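Local coordinates for mannosylglycerate hydrolase MGH1-like glycoside hydrolase domain-containing protein (PDB 4WVB) that probably hydrolyses mannosylglycerate, a compatible solute of thermophiles, to mannose and glycerate, and splits glucosylglycerate with similar efficiency, at residues Q31-S36 / G100-P105. Sequence-based numbering, arbitrary orientation.
With GLC (alpha-D-glucopyranose), chain F.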
loop_
_atom_site.group_PDB
_atom_site.type_symbol
_atom_site.label_atom_id
_atom_site.label_comp_id
_atom_site.label_asym_id
_atom_site.label_seq_id
_atom_site.Cartn_x
_atom_site.Cartn_y
_atom_site.Cartn_z
ATOM N N GLN A 31 -28.988 21.281 -13.291
ATOM C CA GLN A 31 -28.459 20.284 -12.362
ATOM C C GLN A 31 -26.935 20.255 -12.441
ATOM O O GLN A 31 -26.393 20.179 -13.525
ATOM C CB GLN A 31 -29.009 18.907 -12.716
ATOM C CG GLN A 31 -28.482 17.791 -11.832
ATOM C CD GLN A 31 -29.268 16.497 -11.958
ATOM O OE1 GLN A 31 -29.915 16.234 -12.982
ATOM N NE2 GLN A 31 -29.193 15.661 -10.918
ATOM N N TRP A 32 -26.249 20.270 -11.295
ATOM C CA TRP A 32 -24.791 20.259 -11.283
ATOM C C TRP A 32 -24.320 18.890 -10.775
ATOM O O TRP A 32 -24.930 18.321 -9.860
ATOM C CB TRP A 32 -24.249 21.370 -10.378
ATOM C CG TRP A 32 -23.828 22.693 -11.018
ATOM C CD1 TRP A 32 -22.538 23.120 -11.252
ATOM C CD2 TRP A 32 -24.677 23.770 -11.430
ATOM N NE1 TRP A 32 -22.545 24.382 -11.783
ATOM C CE2 TRP A 32 -23.842 24.804 -11.907
ATOM C CE3 TRP A 32 -26.055 23.957 -11.452
ATOM C CZ2 TRP A 32 -24.345 26.004 -12.404
ATOM C CZ3 TRP A 32 -26.557 25.163 -11.934
ATOM C CH2 TRP A 32 -25.711 26.159 -12.411
ATOM N N LEU A 33 -23.224 18.404 -11.348
ATOM C CA LEU A 33 -22.718 17.049 -11.104
ATOM C C LEU A 33 -22.297 16.809 -9.663
ATOM O O LEU A 33 -22.839 15.882 -9.013
ATOM C CB LEU A 33 -21.530 16.742 -12.030
ATOM C CG LEU A 33 -20.957 15.320 -12.114
ATOM C CD1 LEU A 33 -19.974 15.277 -13.275
ATOM C CD2 LEU A 33 -20.256 14.826 -10.858
ATOM N N TRP A 34 -21.319 17.555 -9.141
ATOM C CA TRP A 34 -20.883 17.181 -7.781
ATOM C C TRP A 34 -21.871 17.642 -6.734
ATOM O O TRP A 34 -22.086 16.922 -5.758
ATOM C CB TRP A 34 -19.390 17.384 -7.406
ATOM C CG TRP A 34 -18.857 18.699 -7.091
ATOM C CD1 TRP A 34 -19.284 19.906 -7.554
ATOM C CD2 TRP A 34 -17.687 18.959 -6.291
ATOM N NE1 TRP A 34 -18.461 20.905 -7.065
ATOM C CE2 TRP A 34 -17.479 20.343 -6.288
ATOM C CE3 TRP A 34 -16.804 18.142 -5.572
ATOM C CZ2 TRP A 34 -16.416 20.939 -5.596
ATOM C CZ3 TRP A 34 -15.759 18.734 -4.875
ATOM C CH2 TRP A 34 -15.563 20.106 -4.901
ATOM N N ASP A 35 -22.550 18.766 -6.989
ATOM C CA ASP A 35 -23.615 19.210 -6.088
ATOM C C ASP A 35 -24.654 18.100 -5.916
ATOM O O ASP A 35 -25.012 17.761 -4.789
ATOM C CB ASP A 35 -24.307 20.492 -6.576
ATOM C CG ASP A 35 -23.349 21.645 -6.743
ATOM O OD1 ASP A 35 -22.431 21.526 -7.587
ATOM O OD2 ASP A 35 -23.506 22.678 -6.025
ATOM N N SER A 36 -25.154 17.545 -7.024
ATOM C CA SER A 36 -26.175 16.506 -6.930
ATOM C C SER A 36 -25.714 15.288 -6.129
ATOM O O SER A 36 -26.507 14.672 -5.409
ATOM C CB SER A 36 -26.690 16.080 -8.315
ATOM O OG SER A 36 -27.726 16.945 -8.752
ATOM N N GLY A 100 -19.841 20.852 -21.733
ATOM C CA GLY A 100 -18.904 19.950 -22.395
ATOM C C GLY A 100 -17.661 19.640 -21.569
ATOM O O GLY A 100 -16.661 19.122 -22.091
ATOM N N ILE A 101 -17.729 19.980 -20.280
ATOM C CA ILE A 101 -16.677 19.684 -19.303
ATOM C C ILE A 101 -17.276 18.922 -18.114
ATOM O O ILE A 101 -18.484 18.814 -18.012
ATOM C CB ILE A 101 -15.966 20.969 -18.811
ATOM C CG1 ILE A 101 -16.953 21.938 -18.151
ATOM C CG2 ILE A 101 -15.157 21.589 -19.955
ATOM C CD1 ILE A 101 -16.290 23.082 -17.424
ATOM N N THR A 102 -16.418 18.351 -17.265
ATOM C CA THR A 102 -16.869 17.477 -16.169
ATOM C C THR A 102 -16.575 18.114 -14.802
ATOM O O THR A 102 -16.244 19.299 -14.736
ATOM C CB THR A 102 -16.290 16.057 -16.294
ATOM O OG1 THR A 102 -16.988 15.166 -15.421
ATOM C CG2 THR A 102 -14.803 16.016 -16.014
ATOM N N GLN A 103 -16.722 17.338 -13.721
ATOM C CA GLN A 103 -16.528 17.875 -12.360
ATOM C C GLN A 103 -16.085 16.700 -11.468
ATOM O O GLN A 103 -16.102 15.543 -11.910
ATOM C CB GLN A 103 -17.832 18.487 -11.850
ATOM C CG GLN A 103 -17.739 19.945 -11.491
ATOM C CD GLN A 103 -19.002 20.522 -10.851
ATOM O OE1 GLN A 103 -20.066 19.869 -10.679
ATOM N NE2 GLN A 103 -18.902 21.760 -10.540
ATOM N N PRO A 104 -15.690 16.975 -10.210
ATOM C CA PRO A 104 -15.107 15.898 -9.416
ATOM C C PRO A 104 -16.065 14.697 -9.253
ATOM O O PRO A 104 -17.232 14.877 -8.902
ATOM C CB PRO A 104 -14.783 16.604 -8.100
ATOM C CG PRO A 104 -14.474 18.010 -8.530
ATOM C CD PRO A 104 -15.529 18.285 -9.558
ATOM N N PRO A 105 -15.587 13.466 -9.528
ATOM C CA PRO A 105 -16.439 12.275 -9.605
ATOM C C PRO A 105 -16.668 11.600 -8.242
ATOM O O PRO A 105 -16.295 10.436 -8.029
ATOM C CB PRO A 105 -15.657 11.370 -10.551
ATOM C CG PRO A 105 -14.223 11.703 -10.262
ATOM C CD PRO A 105 -14.219 13.181 -10.010
HETATM C C1 GLC F . -19.567 27.010 -8.199
HETATM C C2 GLC F . -18.719 26.123 -7.256
HETATM C C3 GLC F . -18.769 24.680 -7.764
HETATM C C4 GLC F . -20.221 24.198 -7.773
HETATM C C5 GLC F . -21.075 25.169 -8.618
HETATM C C6 GLC F . -22.568 24.891 -8.495
HETATM O O1 GLC F . -18.999 26.993 -9.533
HETATM O O2 GLC F . -17.367 26.587 -7.173
HETATM O O3 GLC F . -17.983 23.865 -6.914
HETATM O O4 GLC F . -20.265 22.813 -8.214
HETATM O O5 GLC F . -20.930 26.548 -8.234
HETATM O O6 GLC F . -23.004 25.253 -7.201
#
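The amide of Q103 joins the backbone of W34 to the bound glucose. Its OE1 accepts the W34 N-H in an almost straight bond, N to OE1 3.0 Å, with the donor tilted 33° from the carbonyl plane. With OE1 held there, Q103 NE2 faces the sugar and donates to GLC O4 at 2.9 Å; the two bonds hold the amide at both ends. The Q103 chain is extended beyond CG and crosses the W34 side chain at about a right angle. D35 OD1 accepts from GLC O4 at 2.6 Å, and D35 OD2 accepts from GLC O6. W34 NE1 bonds GLC O3 at 3.0 Å and GLC O4 more weakly. O4 is thus gripped by three side chains. The W32 ring lays one face against GLC C6, while Q103 NE2 sits at its edge.

This is the sugar pocket of a GH63-family hydrolase, whose helical domain belongs to the six-hairpin clan. D165, the probable proton donor, also bonds the glucose, as do G163, Y349 and W350.

P104 packs against one face of the W34 indole. Proline CG lies over the six-membered ring in a CH-pi contact, 4.0 Å from its centroid, and CB touches CE3. With CG between backbone N and carbonyl carbon (chi1 77°), the indole lies beside the proline and turns NE1 to the glucose. W410 meets the indole edge-to-face. L33 points its side chain into loop 100-105: CD1 approaches T102 OG1, which bonds L69 O, and L33 CD2 reaches P104 O at 3.6 Å. Farther out, Q31 NE2 donates to S36 OG at 2.9 Å, bridging strand 31-32 and the first turn of helix 33-43; E54 bonds both side chains.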